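Local coordinates for protein methionyl-tRNA formyltransferase (Clostridium thermocellum, PDB 1ZGH) that probably transfers a formyl group from 10-formyltetrahydrofolate to the amino group of methionine carried on initiator tRNA, at residues 165-168 with 169-173; 212-215 with 216-219. All coordinates share one frame; numbering follows the deposited sequence.

Interaction 1: 165-168 with 169-173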
loop_
_atom_site.group_PDB
_atom_site.type_symbol
_atom_site.label_atom_id
_atom_site.label_comp_id
_atom_site.label_asym_id
_atom_site.label_seq_id
_atom_site.Cartn_x
_atom_site.Cartn_y
_atom_site.Cartn_z
ATOM N N LYS A 165 4.302 -9.556 2.106
ATOM C CA LYS A 165 5.039 -10.799 1.985
ATOM C C LYS A 165 5.619 -10.988 0.562
ATOM O O LYS A 165 6.759 -11.398 0.418
ATOM C CB LYS A 165 4.190 -11.981 2.441
ATOM C CG LYS A 165 4.860 -13.326 2.404
ATOM C CD LYS A 165 4.074 -14.410 3.234
ATOM C CE LYS A 165 4.474 -15.815 2.889
ATOM N NZ LYS A 165 3.985 -16.822 3.917
ATOM N N ILE A 166 4.852 -10.659 -0.472
ATOM C CA ILE A 166 5.350 -10.701 -1.855
ATOM C C ILE A 166 6.496 -9.703 -2.065
ATOM O O ILE A 166 7.499 -10.023 -2.712
ATOM C CB ILE A 166 4.187 -10.455 -2.876
ATOM C CG1 ILE A 166 3.222 -11.649 -2.823
ATOM C CG2 ILE A 166 4.738 -10.223 -4.316
ATOM C CD1 ILE A 166 1.856 -11.487 -3.579
ATOM N N ILE A 167 6.356 -8.506 -1.505
ATOM C CA ILE A 167 7.320 -7.461 -1.691
ATOM C C ILE A 167 8.660 -7.847 -1.029
ATOM O O ILE A 167 9.758 -7.737 -1.637
ATOM C CB ILE A 167 6.799 -6.122 -1.153
ATOM C CG1 ILE A 167 5.739 -5.574 -2.115
ATOM C CG2 ILE A 167 7.936 -5.089 -1.015
ATOM C CD1 ILE A 167 4.920 -4.387 -1.545
ATOM N N PHE A 168 8.565 -8.309 0.207
ATOM C CA PHE A 168 9.759 -8.634 0.997
ATOM C C PHE A 168 10.414 -9.961 0.652
ATOM O O PHE A 168 11.650 -10.054 0.715
ATOM C CB PHE A 168 9.472 -8.565 2.498
ATOM C CG PHE A 168 9.486 -7.150 3.039
ATOM C CD1 PHE A 168 10.683 -6.535 3.337
ATOM C CD2 PHE A 168 8.304 -6.442 3.230
ATOM C CE1 PHE A 168 10.723 -5.218 3.826
ATOM C CE2 PHE A 168 8.315 -5.128 3.730
ATOM C CZ PHE A 168 9.559 -4.516 4.036
ATOM N N ASN A 169 9.626 -10.963 0.281
ATOM C CA ASN A 169 10.199 -12.303 0.048
ATOM C C ASN A 169 10.603 -12.514 -1.398
ATOM O O ASN A 169 11.518 -13.272 -1.662
ATOM C CB ASN A 169 9.235 -13.401 0.491
ATOM C CG ASN A 169 9.043 -13.450 2.020
ATOM O OD1 ASN A 169 9.665 -12.696 2.781
ATOM N ND2 ASN A 169 8.204 -14.367 2.464
ATOM N N ASP A 170 9.964 -11.808 -2.329
ATOM C CA ASP A 170 10.189 -12.020 -3.767
ATOM C C ASP A 170 10.746 -10.772 -4.456
ATOM O O ASP A 170 11.841 -10.817 -5.030
ATOM C CB ASP A 170 8.874 -12.470 -4.412
ATOM C CG ASP A 170 8.972 -12.662 -5.926
ATOM O OD1 ASP A 170 7.911 -12.944 -6.538
ATOM O OD2 ASP A 170 10.085 -12.551 -6.513
HETATM N N MSE A 171 10.034 -9.653 -4.370
HETATM C CA MSE A 171 10.372 -8.487 -5.174
HETATM C C MSE A 171 11.675 -7.770 -4.768
HETATM O O MSE A 171 12.513 -7.495 -5.629
HETATM C CB MSE A 171 9.199 -7.511 -5.244
HETATM C CG MSE A 171 7.948 -8.158 -5.823
HETATM SE SE MSE A 171 6.492 -6.893 -6.015
HETATM C CE MSE A 171 6.952 -6.119 -7.773
ATOM N N ILE A 172 11.822 -7.453 -3.486
ATOM C CA ILE A 172 13.011 -6.796 -2.987
ATOM C C ILE A 172 14.284 -7.636 -3.258
ATOM O O ILE A 172 15.210 -7.123 -3.853
ATOM C CB ILE A 172 12.858 -6.302 -1.516
ATOM C CG1 ILE A 172 11.935 -5.067 -1.507
ATOM C CG2 ILE A 172 14.221 -5.879 -0.928
ATOM C CD1 ILE A 172 11.613 -4.494 -0.138
ATOM N N PRO A 173 14.313 -8.927 -2.879
ATOM C CA PRO A 173 15.484 -9.757 -3.240
ATOM C C PRO A 173 15.843 -9.777 -4.735
ATOM O O PRO A 173 17.027 -9.711 -5.098
ATOM C CB PRO A 173 15.078 -11.152 -2.763
ATOM C CG PRO A 173 14.137 -10.885 -1.652
ATOM C CD PRO A 173 13.332 -9.701 -2.104
#

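Interaction 2: 212-215 with 216-219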
loop_
_atom_site.group_PDB
_atom_site.type_symbol
_atom_site.label_atom_id
_atom_site.label_comp_id
_atom_site.label_asym_id
_atom_site.label_seq_id
_atom_site.Cartn_x
_atom_site.Cartn_y
_atom_site.Cartn_z
ATOM N N TYR A 212 -20.496 -5.834 2.108
ATOM C CA TYR A 212 -19.403 -6.701 2.519
ATOM C C TYR A 212 -18.028 -6.151 2.050
ATOM O O TYR A 212 -17.093 -6.070 2.858
ATOM C CB TYR A 212 -19.639 -8.103 1.975
ATOM C CG TYR A 212 -18.564 -9.123 2.292
ATOM C CD1 TYR A 212 -18.520 -9.735 3.538
ATOM C CD2 TYR A 212 -17.598 -9.478 1.340
ATOM C CE1 TYR A 212 -17.575 -10.646 3.811
ATOM C CE2 TYR A 212 -16.631 -10.379 1.605
ATOM C CZ TYR A 212 -16.613 -10.977 2.857
ATOM O OH TYR A 212 -15.696 -11.948 3.155
ATOM N N ASP A 213 -17.952 -5.761 0.773
ATOM C CA ASP A 213 -16.725 -5.181 0.180
ATOM C C ASP A 213 -16.321 -3.950 0.926
ATOM O O ASP A 213 -15.159 -3.818 1.261
ATOM C CB ASP A 213 -16.885 -4.907 -1.316
ATOM C CG ASP A 213 -16.876 -6.173 -2.139
ATOM O OD1 ASP A 213 -16.385 -7.192 -1.628
ATOM O OD2 ASP A 213 -17.374 -6.164 -3.280
ATOM N N TYR A 214 -17.276 -3.043 1.184
ATOM C CA TYR A 214 -16.985 -1.801 1.964
ATOM C C TYR A 214 -16.410 -2.073 3.364
ATOM O O TYR A 214 -15.412 -1.500 3.760
ATOM C CB TYR A 214 -18.217 -0.880 2.060
ATOM C CG TYR A 214 -18.191 0.224 1.031
ATOM C CD1 TYR A 214 -18.237 -0.071 -0.332
ATOM C CD2 TYR A 214 -18.131 1.567 1.422
ATOM C CE1 TYR A 214 -18.186 0.950 -1.287
ATOM C CE2 TYR A 214 -18.090 2.604 0.473
ATOM C CZ TYR A 214 -18.112 2.279 -0.868
ATOM O OH TYR A 214 -18.121 3.268 -1.810
ATOM N N ILE A 215 -17.051 -2.969 4.118
ATOM C CA ILE A 215 -16.564 -3.315 5.433
ATOM C C ILE A 215 -15.151 -3.926 5.385
ATOM O O ILE A 215 -14.240 -3.446 6.092
ATOM C CB ILE A 215 -17.510 -4.269 6.191
ATOM C CG1 ILE A 215 -18.896 -3.620 6.359
ATOM C CG2 ILE A 215 -16.865 -4.643 7.559
ATOM C CD1 ILE A 215 -19.927 -4.584 6.900
ATOM N N ARG A 216 -14.948 -4.939 4.544
ATOM C CA ARG A 216 -13.639 -5.591 4.493
ATOM C C ARG A 216 -12.502 -4.677 3.972
ATOM O O ARG A 216 -11.394 -4.768 4.474
ATOM C CB ARG A 216 -13.662 -6.869 3.677
ATOM C CG ARG A 216 -13.628 -6.694 2.151
ATOM C CD ARG A 216 -13.989 -8.012 1.522
ATOM N NE ARG A 216 -14.164 -7.939 0.074
ATOM C CZ ARG A 216 -13.191 -8.044 -0.821
ATOM N NH1 ARG A 216 -11.919 -8.252 -0.470
ATOM N NH2 ARG A 216 -13.501 -7.997 -2.088
HETATM N N MSE A 217 -12.809 -3.822 2.996
HETATM C CA MSE A 217 -11.799 -3.001 2.314
HETATM C C MSE A 217 -11.317 -1.866 3.219
HETATM O O MSE A 217 -10.250 -1.329 2.983
HETATM C CB MSE A 217 -12.283 -2.444 0.982
HETATM C CG MSE A 217 -13.121 -1.156 1.069
HETATM SE SE MSE A 217 -13.902 -0.667 -0.645
HETATM C CE MSE A 217 -14.486 1.235 -0.159
ATOM N N LEU A 218 -12.108 -1.536 4.248
ATOM C CA LEU A 218 -11.744 -0.557 5.273
ATOM C C LEU A 218 -11.324 -1.108 6.648
ATOM O O LEU A 218 -11.080 -0.322 7.586
ATOM C CB LEU A 218 -12.892 0.449 5.412
ATOM C CG LEU A 218 -13.173 1.212 4.117
ATOM C CD1 LEU A 218 -14.573 1.819 4.105
ATOM C CD2 LEU A 218 -12.132 2.246 3.842
ATOM N N ASP A 219 -11.222 -2.443 6.751
ATOM C CA ASP A 219 -10.896 -3.171 7.952
ATOM C C ASP A 219 -9.394 -3.445 7.988
ATOM O O ASP A 219 -8.907 -4.506 7.585
ATOM C CB ASP A 219 -11.759 -4.423 8.010
ATOM C CG ASP A 219 -11.679 -5.170 9.326
ATOM O OD1 ASP A 219 -10.921 -4.773 10.269
ATOM O OD2 ASP A 219 -12.360 -6.220 9.415
#

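Interaction 1: 165-168 with 169-173
Between Ile166 and Met171 the helix widens into a pi-type turn: Ile166 O is shared by two donors, Asp170 N and Met171 N, each at 3.1 Å, with Met171 N in the carbonyl plane and Asp170 N above it. One residue earlier, Asn169 N keeps the ordinary helical bond to Lys165 O, whereas Ile172 N reaches on to Ile167 O at 2.8 Å, nearly straight. Pro173 has no N-H to give, and its CD sits 3.3 Å from Phe168 O, where the helix kinks.

Ile172 CD1 lies over one face of the Phe168 ring, 4.1 Å from CE1, and also packs 3.8 Å from Ile167 CG2. This is one side of helix 156-178, packed against the mixed sheet of the Rossmann-like formyltransferase domain; Phe168 and Ile172 both touch Phe49 of helix 40-52, while Ile167, Met171 and Ile172 touch Phe103. The first two torsions of Met171, a selenomethionine (chi1 -58°, chi2 -176°), place SE 4.1 Å from Ile166 CG2 and close to Ile167 CG1. At the exposed side, Asn169 ND2 comes within 3.5 Å of Lys165 CG, beside the stem of the extended lysine. Asp170 OD1 forms a salt bridge with Arg148 NE of strand 144-151.

Interaction 2: 212-215 with 216-219
Arg216 folds back along the last turns of its helix to take Asp213 side-on, both NE and NH2 pointing at the single oxygen OD1. The bonds measure 2.9 Å from Asp213 OD1 to Arg216 NE and 3.0 Å to Arg216 NH2. The oxygen lies at the edge of the guanidinium, close to its plane, but the carboxylate is turned 69° away from that plane. NE meets OD1 on its anti side, somewhat out of the carboxylate plane, and NH2 comes from farther above the same face. This salt bridge depends on Arg216 CG standing between its backbone N and carbonyl carbon (chi1 79°), from where the extended chain runs back past Tyr212. There Arg216 CD comes 3.5 Å from Tyr212 CE2, with the ring and guanidinium planes inclined to each other.

These residues belong to the C-terminal end of helix 208-217, in the methionyl-tRNA formyltransferase C-terminal family region. Two more groups hold the arginine from outside: NH1 donates to the carbonyls of Leu152 and Gly154, so the buried guanidinium also ties the helix to the chain just ahead of helix 156-178.

Further round the helix, the selenomethionine Met217 lies alongside Tyr214 and sets its methyl CE over the ring centre, 3.7 Å from the centroid and only 4° off the normal. The contact is a CH-pi one, with SE higher and farther away at 4.7 Å from the same centroid, a Met-aromatic pairing. The Tyr214 ring also meets that of Phe206, the two planes steeply inclined. Beyond Met217 the helical bonding thins out: Leu218 N makes weak bonds to both Tyr214 O and Ile215 O. Asp219 OD2 accepts from Arg239 N of strand 233-243.

Followed from the N terminus, interaction 1 comes first, in the middle of helix 156-178, and interaction 2 falls later, at the end of helix 208-217. Each joins residues a few positions apart on one helix, so neither closes a long loop, and the two stand in series without nesting or crossing. Their centres are 26 Å apart and their nearest atoms about 14 Å apart. Interaction 1 faces the mixed sheet and helix 40-52; interaction 2 lies between helix 116-122 and strand 233-243 of the C-terminal sheet. Helix 156-178 connects them indirectly, since backbone bonds link its start, at Ala156 and Glu157, to Arg216 and Asp219.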